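Local coordinates for biogenic amine-binding protein (PDB 4GET) that probably binds biogenic amines inside a lipocalin-type beta barrel, being a nitrophorin-family protein of the blood-feeding insect Rhodnius prolixus, at residues 22-27 with 44-49; 26-31 with 143-148; 91-96 with 104-109. All coordinates share one frame; numbering follows the deposited sequence.

Interaction 1: 22-27 with 44-49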
loop_
_atom_site.group_PDB
_atom_site.type_symbol
_atom_site.label_atom_id
_atom_site.label_comp_id
_atom_site.label_asym_id
_atom_site.label_seq_id
_atom_site.Cartn_x
_atom_site.Cartn_y
_atom_site.Cartn_z
ATOM N N GLY A 22 -13.268 0.960 0.380
ATOM C CA GLY A 22 -12.996 1.984 -0.606
ATOM C C GLY A 22 -11.634 1.791 -1.247
ATOM O O GLY A 22 -11.208 0.654 -1.491
ATOM N N SER A 23 -10.947 2.903 -1.510
ATOM C CA SER A 23 -9.637 2.883 -2.159
ATOM C C SER A 23 -8.693 3.904 -1.540
ATOM O O SER A 23 -9.124 4.788 -0.802
ATOM C CB SER A 23 -9.779 3.186 -3.649
ATOM O OG SER A 23 -10.163 4.534 -3.837
ATOM N N TRP A 24 -7.408 3.775 -1.857
ATOM C CA TRP A 24 -6.374 4.693 -1.384
ATOM C C TRP A 24 -5.481 5.111 -2.551
ATOM O O TRP A 24 -5.375 4.398 -3.542
ATOM C CB TRP A 24 -5.491 4.025 -0.328
ATOM C CG TRP A 24 -6.160 3.650 0.975
ATOM C CD1 TRP A 24 -6.740 2.456 1.279
ATOM C CD2 TRP A 24 -6.266 4.458 2.158
ATOM N NE1 TRP A 24 -7.221 2.474 2.567
ATOM C CE2 TRP A 24 -6.938 3.688 3.130
ATOM C CE3 TRP A 24 -5.866 5.759 2.488
ATOM C CZ2 TRP A 24 -7.223 4.177 4.403
ATOM C CZ3 TRP A 24 -6.152 6.241 3.752
ATOM C CH2 TRP A 24 -6.821 5.455 4.692
ATOM N N TYR A 25 -4.831 6.262 -2.427
ATOM C CA TYR A 25 -3.824 6.674 -3.398
ATOM C C TYR A 25 -2.505 6.807 -2.659
ATOM O O TYR A 25 -2.474 7.291 -1.529
ATOM C CB TYR A 25 -4.180 8.020 -4.038
ATOM C CG TYR A 25 -5.463 8.023 -4.849
ATOM C CD1 TYR A 25 -6.690 8.247 -4.242
ATOM C CD2 TYR A 25 -5.442 7.815 -6.220
ATOM C CE1 TYR A 25 -7.865 8.257 -4.976
ATOM C CE2 TYR A 25 -6.610 7.815 -6.963
ATOM C CZ TYR A 25 -7.818 8.039 -6.334
ATOM O OH TYR A 25 -8.981 8.048 -7.068
ATOM N N ILE A 26 -1.417 6.378 -3.289
ATOM C CA ILE A 26 -0.098 6.552 -2.694
ATOM C C ILE A 26 0.514 7.862 -3.196
ATOM O O ILE A 26 0.843 8.010 -4.377
ATOM C CB ILE A 26 0.818 5.346 -2.946
ATOM C CG1 ILE A 26 0.199 4.079 -2.334
ATOM C CG2 ILE A 26 2.215 5.602 -2.365
ATOM C CD1 ILE A 26 1.040 2.805 -2.519
ATOM N N THR A 27 0.634 8.817 -2.285
ATOM C CA THR A 27 0.967 10.189 -2.652
ATOM C C THR A 27 2.461 10.455 -2.543
ATOM O O THR A 27 3.027 11.156 -3.373
ATOM C CB THR A 27 0.214 11.197 -1.761
ATOM O OG1 THR A 27 0.505 10.927 -0.383
ATOM C CG2 THR A 27 -1.294 11.089 -1.986
ATOM N N THR A 44 0.160 4.960 -7.853
ATOM C CA THR A 44 -0.479 3.763 -7.332
ATOM C C THR A 44 -1.807 4.075 -6.679
ATOM O O THR A 44 -1.917 4.968 -5.848
ATOM C CB THR A 44 0.386 3.037 -6.298
ATOM O OG1 THR A 44 1.514 2.438 -6.948
ATOM C CG2 THR A 44 -0.424 1.956 -5.613
ATOM N N LYS A 45 -2.819 3.326 -7.086
ATOM C CA LYS A 45 -4.105 3.351 -6.437
ATOM C C LYS A 45 -4.449 1.908 -6.125
ATOM O O LYS A 45 -4.170 1.009 -6.927
ATOM C CB LYS A 45 -5.168 3.961 -7.361
ATOM C CG LYS A 45 -6.580 3.951 -6.782
ATOM C CD LYS A 45 -7.554 4.688 -7.709
ATOM C CE LYS A 45 -8.947 4.787 -7.114
ATOM N NZ LYS A 45 -9.941 5.344 -8.087
ATOM N N PHE A 46 -5.034 1.679 -4.958
ATOM C CA PHE A 46 -5.531 0.352 -4.650
ATOM C C PHE A 46 -6.923 0.370 -4.054
ATOM O O PHE A 46 -7.357 1.361 -3.461
ATOM C CB PHE A 46 -4.548 -0.462 -3.795
ATOM C CG PHE A 46 -4.126 0.212 -2.515
ATOM C CD1 PHE A 46 -4.548 -0.281 -1.289
ATOM C CD2 PHE A 46 -3.281 1.309 -2.534
ATOM C CE1 PHE A 46 -4.148 0.318 -0.108
ATOM C CE2 PHE A 46 -2.873 1.913 -1.346
ATOM C CZ PHE A 46 -3.308 1.418 -0.140
ATOM N N LEU A 47 -7.619 -0.739 -4.273
ATOM C CA LEU A 47 -8.953 -0.975 -3.760
ATOM C C LEU A 47 -8.824 -2.121 -2.790
ATOM O O LEU A 47 -8.115 -3.076 -3.063
ATOM C CB LEU A 47 -9.859 -1.458 -4.888
ATOM C CG LEU A 47 -10.565 -0.515 -5.843
ATOM C CD1 LEU A 47 -11.467 -1.351 -6.763
ATOM C CD2 LEU A 47 -11.381 0.454 -5.042
ATOM N N HIS A 48 -9.516 -2.065 -1.668
ATOM C CA HIS A 48 -9.600 -3.279 -0.885
ATOM C C HIS A 48 -10.944 -3.554 -0.247
ATOM O O HIS A 48 -11.900 -2.794 -0.407
ATOM C CB HIS A 48 -8.425 -3.447 0.096
ATOM C CG HIS A 48 -8.075 -2.217 0.870
ATOM N ND1 HIS A 48 -6.791 -1.962 1.308
ATOM C CD2 HIS A 48 -8.836 -1.189 1.309
ATOM C CE1 HIS A 48 -6.778 -0.824 1.977
ATOM N NE2 HIS A 48 -8.007 -0.337 1.994
ATOM N N GLN A 49 -11.016 -4.687 0.434
ATOM C CA GLN A 49 -12.256 -5.134 1.028
ATOM C C GLN A 49 -11.968 -6.193 2.073
ATOM O O GLN A 49 -11.014 -6.967 1.958
ATOM C CB GLN A 49 -13.170 -5.722 -0.040
ATOM C CG GLN A 49 -12.621 -6.985 -0.662
ATOM C CD GLN A 49 -13.640 -7.711 -1.510
ATOM O OE1 GLN A 49 -14.617 -7.120 -1.977
ATOM N NE2 GLN A 49 -13.421 -9.008 -1.709
HETATM O O HOH W 1 2.308 6.233 -6.007
#
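W24, F46 and H48 meet in an aromatic cluster on one face of the antiparallel pair formed by 22-27 and 44-49. W24 CB lies over the F46 ring, 3.8 Å from its centroid, in a CH-pi contact. Beyond it the five-membered ring of W24 and the F46 ring run nearly parallel, at 23°, yet are slid so far apart that they barely overlap. F46 reaches this place because its CG is tucked between the backbone N and the carbonyl carbon (chi1 55°), which turns the ring toward the neighbouring strand and under W24 CB. H48 approaches the indole at its edge, where W24 NE1 gives a weak, bent hydrogen bond to H48 NE2 at 3.0 Å. I26 CG1 meets the rim of F46 at 3.9 Å, and its CD1 touches T44 CG2.

On the face bearing S23, Y25, K45 and L47, the fully extended K45 chain runs alongside Y25, with its CG over the tyrosine ring and its NZ bonded to Y25 OH at 3.0 Å. S23 CB and L47 CD2 are pressed tightly together at 3.5 Å.

The backbone sets this register: W24 N donates to F46 O at 2.9 Å, F46 N returns a bond to W24 O, and H48 N reaches G22 O. A water links I26 O to T44 N. In the next shell E58 holds H48 ND1, leaving NE2 to face the indole, and D181 forms a salt bridge with K45 NZ. F60 stacks on F46, while R141 makes a cation-pi contact with W24 and bonds to S23 O. Glycine, any residue, then tryptophan at the start of the first strand, with an arginine just after the last long barrel strand packed on the indole, is the G-x-W signature of the lipocalin barrel.

Interaction 2: 26-31 with 143-148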
loop_
_atom_site.group_PDB
_atom_site.type_symbol
_atom_site.label_atom_id
_atom_site.label_comp_id
_atom_site.label_asym_id
_atom_site.label_seq_id
_atom_site.Cartn_x
_atom_site.Cartn_y
_atom_site.Cartn_z
ATOM N N ILE A 26 -1.417 6.378 -3.289
ATOM C CA ILE A 26 -0.098 6.552 -2.694
ATOM C C ILE A 26 0.514 7.862 -3.196
ATOM O O ILE A 26 0.843 8.010 -4.377
ATOM C CB ILE A 26 0.818 5.346 -2.946
ATOM C CG1 ILE A 26 0.199 4.079 -2.334
ATOM C CG2 ILE A 26 2.215 5.602 -2.365
ATOM C CD1 ILE A 26 1.040 2.805 -2.519
ATOM N N THR A 27 0.634 8.817 -2.285
ATOM C CA THR A 27 0.967 10.189 -2.652
ATOM C C THR A 27 2.461 10.455 -2.543
ATOM O O THR A 27 3.027 11.156 -3.373
ATOM C CB THR A 27 0.214 11.197 -1.761
ATOM O OG1 THR A 27 0.505 10.927 -0.383
ATOM C CG2 THR A 27 -1.294 11.089 -1.986
ATOM N N HIS A 28 3.091 9.902 -1.510
ATOM C CA HIS A 28 4.525 10.075 -1.290
ATOM C C HIS A 28 5.092 8.782 -0.745
ATOM O O HIS A 28 4.417 8.070 -0.004
ATOM C CB HIS A 28 4.806 11.151 -0.242
ATOM C CG HIS A 28 4.137 12.467 -0.501
ATOM N ND1 HIS A 28 2.786 12.664 -0.329
ATOM C CD2 HIS A 28 4.650 13.666 -0.869
ATOM C CE1 HIS A 28 2.487 13.925 -0.601
ATOM N NE2 HIS A 28 3.598 14.551 -0.936
ATOM N N TYR A 29 6.347 8.496 -1.072
ATOM C CA TYR A 29 6.979 7.300 -0.546
ATOM C C TYR A 29 8.502 7.241 -0.713
ATOM O O TYR A 29 9.084 7.918 -1.561
ATOM C CB TYR A 29 6.338 6.060 -1.175
ATOM C CG TYR A 29 6.510 5.959 -2.671
ATOM C CD1 TYR A 29 7.647 5.380 -3.224
ATOM C CD2 TYR A 29 5.523 6.427 -3.536
ATOM C CE1 TYR A 29 7.796 5.271 -4.601
ATOM C CE2 TYR A 29 5.660 6.323 -4.908
ATOM C CZ TYR A 29 6.797 5.746 -5.440
ATOM O OH TYR A 29 6.931 5.638 -6.810
ATOM N N LYS A 30 9.128 6.421 0.121
ATOM C CA LYS A 30 10.527 6.059 -0.041
ATOM C C LYS A 30 10.639 4.555 -0.234
ATOM O O LYS A 30 10.080 3.771 0.533
ATOM C CB LYS A 30 11.349 6.494 1.170
ATOM C CG LYS A 30 12.795 6.014 1.136
ATOM C CD LYS A 30 13.565 6.514 2.355
ATOM C CE LYS A 30 14.994 6.000 2.365
ATOM N NZ LYS A 30 15.669 6.364 3.631
ATOM N N LEU A 31 11.362 4.158 -1.268
ATOM C CA LEU A 31 11.518 2.753 -1.602
ATOM C C LEU A 31 12.988 2.365 -1.552
ATOM O O LEU A 31 13.762 2.755 -2.422
ATOM C CB LEU A 31 10.971 2.498 -3.005
ATOM C CG LEU A 31 11.124 1.083 -3.542
ATOM C CD1 LEU A 31 10.139 0.163 -2.855
ATOM C CD2 LEU A 31 10.912 1.078 -5.047
ATOM N N GLU A 143 -6.388 12.099 -4.336
ATOM C CA GLU A 143 -5.156 12.074 -5.116
ATOM C C GLU A 143 -4.040 12.885 -4.451
ATOM O O GLU A 143 -2.850 12.622 -4.649
ATOM C CB GLU A 143 -5.430 12.529 -6.551
ATOM C CG GLU A 143 -6.416 11.614 -7.269
ATOM C CD GLU A 143 -6.600 11.944 -8.736
ATOM O OE1 GLU A 143 -7.664 11.596 -9.287
ATOM O OE2 GLU A 143 -5.685 12.537 -9.340
ATOM N N ASN A 144 -4.440 13.856 -3.643
ATOM C CA ASN A 144 -3.505 14.608 -2.818
ATOM C C ASN A 144 -3.890 14.428 -1.362
ATOM O O ASN A 144 -5.058 14.196 -1.051
ATOM C CB ASN A 144 -3.553 16.096 -3.169
ATOM C CG ASN A 144 -3.409 16.347 -4.654
ATOM O OD1 ASN A 144 -2.307 16.576 -5.152
ATOM N ND2 ASN A 144 -4.527 16.298 -5.374
ATOM N N VAL A 145 -2.924 14.529 -0.461
ATOM C CA VAL A 145 -3.279 14.535 0.948
ATOM C C VAL A 145 -3.931 15.874 1.281
ATOM O O VAL A 145 -3.475 16.936 0.833
ATOM C CB VAL A 145 -2.084 14.204 1.879
ATOM C CG1 VAL A 145 -0.828 13.892 1.071
ATOM C CG2 VAL A 145 -1.849 15.314 2.867
ATOM N N LYS A 146 -5.027 15.821 2.030
ATOM C CA LYS A 146 -5.765 17.032 2.334
ATOM C C LYS A 146 -4.919 17.934 3.230
ATOM O O LYS A 146 -4.418 17.503 4.270
ATOM C CB LYS A 146 -7.120 16.709 2.972
ATOM C CG LYS A 146 -8.095 17.886 2.952
ATOM C CD LYS A 146 -9.456 17.525 3.540
ATOM C CE LYS A 146 -10.435 18.696 3.453
ATOM N NZ LYS A 146 -9.958 19.894 4.207
ATOM N N GLU A 147 -4.757 19.185 2.811
ATOM C CA GLU A 147 -3.873 20.129 3.487
ATOM C C GLU A 147 -3.974 20.072 5.013
ATOM O O GLU A 147 -2.961 20.177 5.702
ATOM C CB GLU A 147 -4.130 21.556 2.982
ATOM C CG GLU A 147 -2.993 22.537 3.254
ATOM C CD GLU A 147 -2.926 22.988 4.703
ATOM O OE1 GLU A 147 -3.962 22.930 5.402
ATOM O OE2 GLU A 147 -1.829 23.404 5.142
ATOM N N ASP A 148 -5.183 19.888 5.538
ATOM C CA ASP A 148 -5.398 19.954 6.984
ATOM C C ASP A 148 -4.906 18.744 7.786
ATOM O O ASP A 148 -5.057 18.711 9.011
ATOM C CB ASP A 148 -6.866 20.258 7.311
ATOM C CG ASP A 148 -7.813 19.210 6.775
ATOM O OD1 ASP A 148 -7.442 18.020 6.766
ATOM O OD2 ASP A 148 -8.934 19.577 6.362
#
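T27 and H28 receive the methyl branch of V145 where the first strand of the lipocalin barrel is crossed by the segment that leaves its last long strand. This segment, 143-148, has no regular structure and leads on to helix 150-159, so the contact joins barrel wall to linker. It is small, 132 Å² in all, and no hydrogen bond passes between the two segments.

T27 comes first along the strand, and its CB is directed toward the linker. Through its backbone it is joined to V138 and A170, so the patch that meets the linker is itself held in the sheet. Its two branches do different work. With OG1 lodged between the backbone N and the carbonyl carbon (chi1 56°), CG2 is turned to the side of the backbone N, and there it meets the carbonyl oxygen of E143 at 3.4 Å and lies 4.2 Å from N144 CA. OG1 lies 3.6 Å from V145 CG1, the two side chains crossing at about a right angle. Behind this touch T27 OG1 is paired with H28 ND1 at 2.9 Å, a bond in which either atom could be the donor, and it also has a weak bond to V138 O on strand 130-140.

H28 follows. Its CG stands beside the backbone N, anti to the carbonyl carbon (chi1 -53°), which carries the imidazole back along the strand to the threonine hydroxyl; that bond restrains the rotation of the ring. The histidine also touches L164. The valine methyl comes at the rim of the imidazole, near the ring plane and not over a face, with V145 CG1 3.7 Å from H28 CE1.

Interaction 3: 91-96 with 104-109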
loop_
_atom_site.group_PDB
_atom_site.type_symbol
_atom_site.label_atom_id
_atom_site.label_comp_id
_atom_site.label_asym_id
_atom_site.label_seq_id
_atom_site.Cartn_x
_atom_site.Cartn_y
_atom_site.Cartn_z
ATOM N N ALA A 91 0.911 -10.431 4.820
ATOM C CA ALA A 91 0.090 -10.731 3.672
ATOM C C ALA A 91 0.882 -11.523 2.653
ATOM O O ALA A 91 2.118 -11.447 2.606
ATOM C CB ALA A 91 -0.432 -9.452 3.057
ATOM N N LYS A 92 0.164 -12.313 1.863
ATOM C CA LYS A 92 0.736 -12.912 0.670
ATOM C C LYS A 92 0.441 -11.963 -0.482
ATOM O O LYS A 92 -0.714 -11.757 -0.841
ATOM C CB LYS A 92 0.124 -14.288 0.396
ATOM C CG LYS A 92 0.378 -14.814 -1.017
ATOM C CD LYS A 92 1.859 -14.879 -1.352
ATOM C CE LYS A 92 2.351 -16.314 -1.453
ATOM N NZ LYS A 92 2.348 -17.011 -0.139
ATOM N N ASN A 93 1.482 -11.351 -1.033
ATOM C CA ASN A 93 1.292 -10.423 -2.131
ATOM C C ASN A 93 1.701 -11.049 -3.461
ATOM O O ASN A 93 2.818 -11.551 -3.621
ATOM C CB ASN A 93 2.038 -9.113 -1.882
ATOM C CG ASN A 93 1.878 -8.131 -3.029
ATOM O OD1 ASN A 93 2.728 -8.054 -3.911
ATOM N ND2 ASN A 93 0.775 -7.388 -3.030
ATOM N N VAL A 94 0.771 -11.033 -4.405
ATOM C CA VAL A 94 0.968 -11.659 -5.698
ATOM C C VAL A 94 1.004 -10.629 -6.823
ATOM O O VAL A 94 0.063 -9.851 -6.998
ATOM C CB VAL A 94 -0.154 -12.679 -5.980
ATOM C CG1 VAL A 94 0.086 -13.394 -7.315
ATOM C CG2 VAL A 94 -0.243 -13.674 -4.853
ATOM N N ILE A 95 2.098 -10.615 -7.578
ATOM C CA ILE A 95 2.169 -9.793 -8.781
ATOM C C ILE A 95 1.480 -10.524 -9.934
ATOM O O ILE A 95 1.769 -11.689 -10.209
ATOM C CB ILE A 95 3.606 -9.419 -9.134
ATOM C CG1 ILE A 95 4.207 -8.565 -8.012
ATOM C CG2 ILE A 95 3.651 -8.649 -10.443
ATOM C CD1 ILE A 95 5.675 -8.232 -8.210
ATOM N N VAL A 96 0.551 -9.833 -10.586
ATOM C CA VAL A 96 -0.335 -10.454 -11.557
ATOM C C VAL A 96 -0.418 -9.619 -12.821
ATOM O O VAL A 96 -0.080 -8.436 -12.819
ATOM C CB VAL A 96 -1.766 -10.570 -10.999
ATOM C CG1 VAL A 96 -1.790 -11.447 -9.758
ATOM C CG2 VAL A 96 -2.340 -9.171 -10.701
ATOM N N ASP A 104 4.562 -13.430 -10.048
ATOM C CA ASP A 104 5.482 -13.659 -8.946
ATOM C C ASP A 104 4.728 -13.501 -7.645
ATOM O O ASP A 104 3.642 -12.923 -7.616
ATOM C CB ASP A 104 6.619 -12.645 -8.993
ATOM C CG ASP A 104 7.843 -13.113 -8.241
ATOM O OD1 ASP A 104 7.724 -14.068 -7.439
ATOM O OD2 ASP A 104 8.925 -12.528 -8.455
ATOM N N GLU A 105 5.305 -14.006 -6.562
ATOM C CA GLU A 105 4.676 -13.888 -5.251
ATOM C C GLU A 105 5.708 -13.716 -4.137
ATOM O O GLU A 105 6.868 -14.110 -4.269
ATOM C CB GLU A 105 3.749 -15.087 -4.972
ATOM C CG GLU A 105 4.431 -16.445 -5.021
ATOM C CD GLU A 105 3.445 -17.615 -4.978
ATOM O OE1 GLU A 105 3.267 -18.217 -3.893
ATOM O OE2 GLU A 105 2.857 -17.941 -6.035
ATOM N N ARG A 106 5.271 -13.107 -3.044
ATOM C CA ARG A 106 6.138 -12.852 -1.914
ATOM C C ARG A 106 5.282 -12.645 -0.676
ATOM O O ARG A 106 4.054 -12.535 -0.752
ATOM C CB ARG A 106 7.004 -11.612 -2.165
ATOM C CG ARG A 106 6.225 -10.306 -2.081
ATOM C CD ARG A 106 6.766 -9.207 -3.001
ATOM N NE ARG A 106 5.659 -8.413 -3.553
ATOM C CZ ARG A 106 5.776 -7.190 -4.071
ATOM N NH1 ARG A 106 6.964 -6.595 -4.107
ATOM N NH2 ARG A 106 4.699 -6.556 -4.549
ATOM N N THR A 107 5.948 -12.593 0.467
ATOM C CA THR A 107 5.290 -12.309 1.718
ATOM C C THR A 107 5.649 -10.886 2.136
ATOM O O THR A 107 6.815 -10.501 2.080
ATOM C CB THR A 107 5.751 -13.298 2.782
ATOM O OG1 THR A 107 5.531 -14.632 2.308
ATOM C CG2 THR A 107 4.987 -13.098 4.072
ATOM N N LEU A 108 4.648 -10.100 2.528
ATOM C CA LEU A 108 4.904 -8.752 3.036
ATOM C C LEU A 108 4.437 -8.585 4.473
ATOM O O LEU A 108 3.352 -9.038 4.844
ATOM C CB LEU A 108 4.225 -7.693 2.169
ATOM C CG LEU A 108 4.620 -7.679 0.692
ATOM C CD1 LEU A 108 3.804 -6.656 -0.066
ATOM C CD2 LEU A 108 6.090 -7.401 0.550
ATOM N N GLN A 109 5.274 -7.940 5.278
ATOM C CA GLN A 109 4.881 -7.484 6.606
ATOM C C GLN A 109 4.423 -6.049 6.461
ATOM O O GLN A 109 5.168 -5.191 5.969
ATOM C CB GLN A 109 6.068 -7.563 7.567
ATOM C CG GLN A 109 6.755 -8.916 7.545
ATOM C CD GLN A 109 7.960 -8.996 8.467
ATOM O OE1 GLN A 109 8.369 -8.001 9.075
ATOM N NE2 GLN A 109 8.532 -10.190 8.578
#
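R106 clasps N93 across the hairpin of 91-96 and 104-109, and around this pair the packing is close. Two nitrogens of the guanidinium converge on a single oxygen: NH2 lies 2.6 Å and NE 3.0 Å from N93 OD1. The oxygen sits almost in the guanidinium plane, but the fit is not flat from the amide's side, since the two planes are turned 48° apart and both donors come from the same face of the amide, NH2 well above the carbonyl plane. With CG anti to the backbone N (chi1 179°), the N93 side chain runs alongside that of R106. I95 CD1 and L108 CD1 lie over opposite faces of the guanidinium, each toward its rim, and L108 CD1 also presses on N93 CB at 3.5 Å. Backbone bonds in both directions pair A91 with L108 and N93 with R106, the bond from N93 N to R106 O measuring 2.8 Å.

This face opens toward solvent at one end, where D104 is exposed and its carboxylate leads away from the partner strand. The face carrying K92, V94, E105 and T107 is looser. K92 bends over the strand until its CE is 3.2 Å from E105 OE1, yet NZ stops 4.0 Å from that oxygen, beyond a salt bridge; the other carboxylate oxygen is bonded to Y195 OH.

Further out, D73 and S75 bond to N93 ND2, which fixes the amide so that its oxygen faces the arginine. A bound Tris molecule, probably from the crystallisation liquor, lies about 3 Å from the R106 side chain. Bonded through NE and NH2 to one buried amide, the guanidinium is held in orientation, placing a fixed cation beside the Tris molecule, consistent with a polar site there.

Overall arrangement
All three contacts reach one curled antiparallel sheet, the lipocalin barrel; interactions 1 and 3 lie within it, and interaction 2 sets a loop against it. Interactions 1 and 2 start from the same strand, 23-31, share I26 and T27, and have centres about 12 Å apart; they touch where Y25 CE2 packs on E143 CG at 3.8 Å. Interaction 3 follows interaction 1 along the chain and is nested inside the long loop that interaction 2 closes. Its centre is about 17 Å from that of interaction 1 and about 23 Å from that of interaction 2, across the chain's centre. Two hairpins thus build separate parts of the wall, while interaction 2 lays the segment leaving the barrel against its first strand.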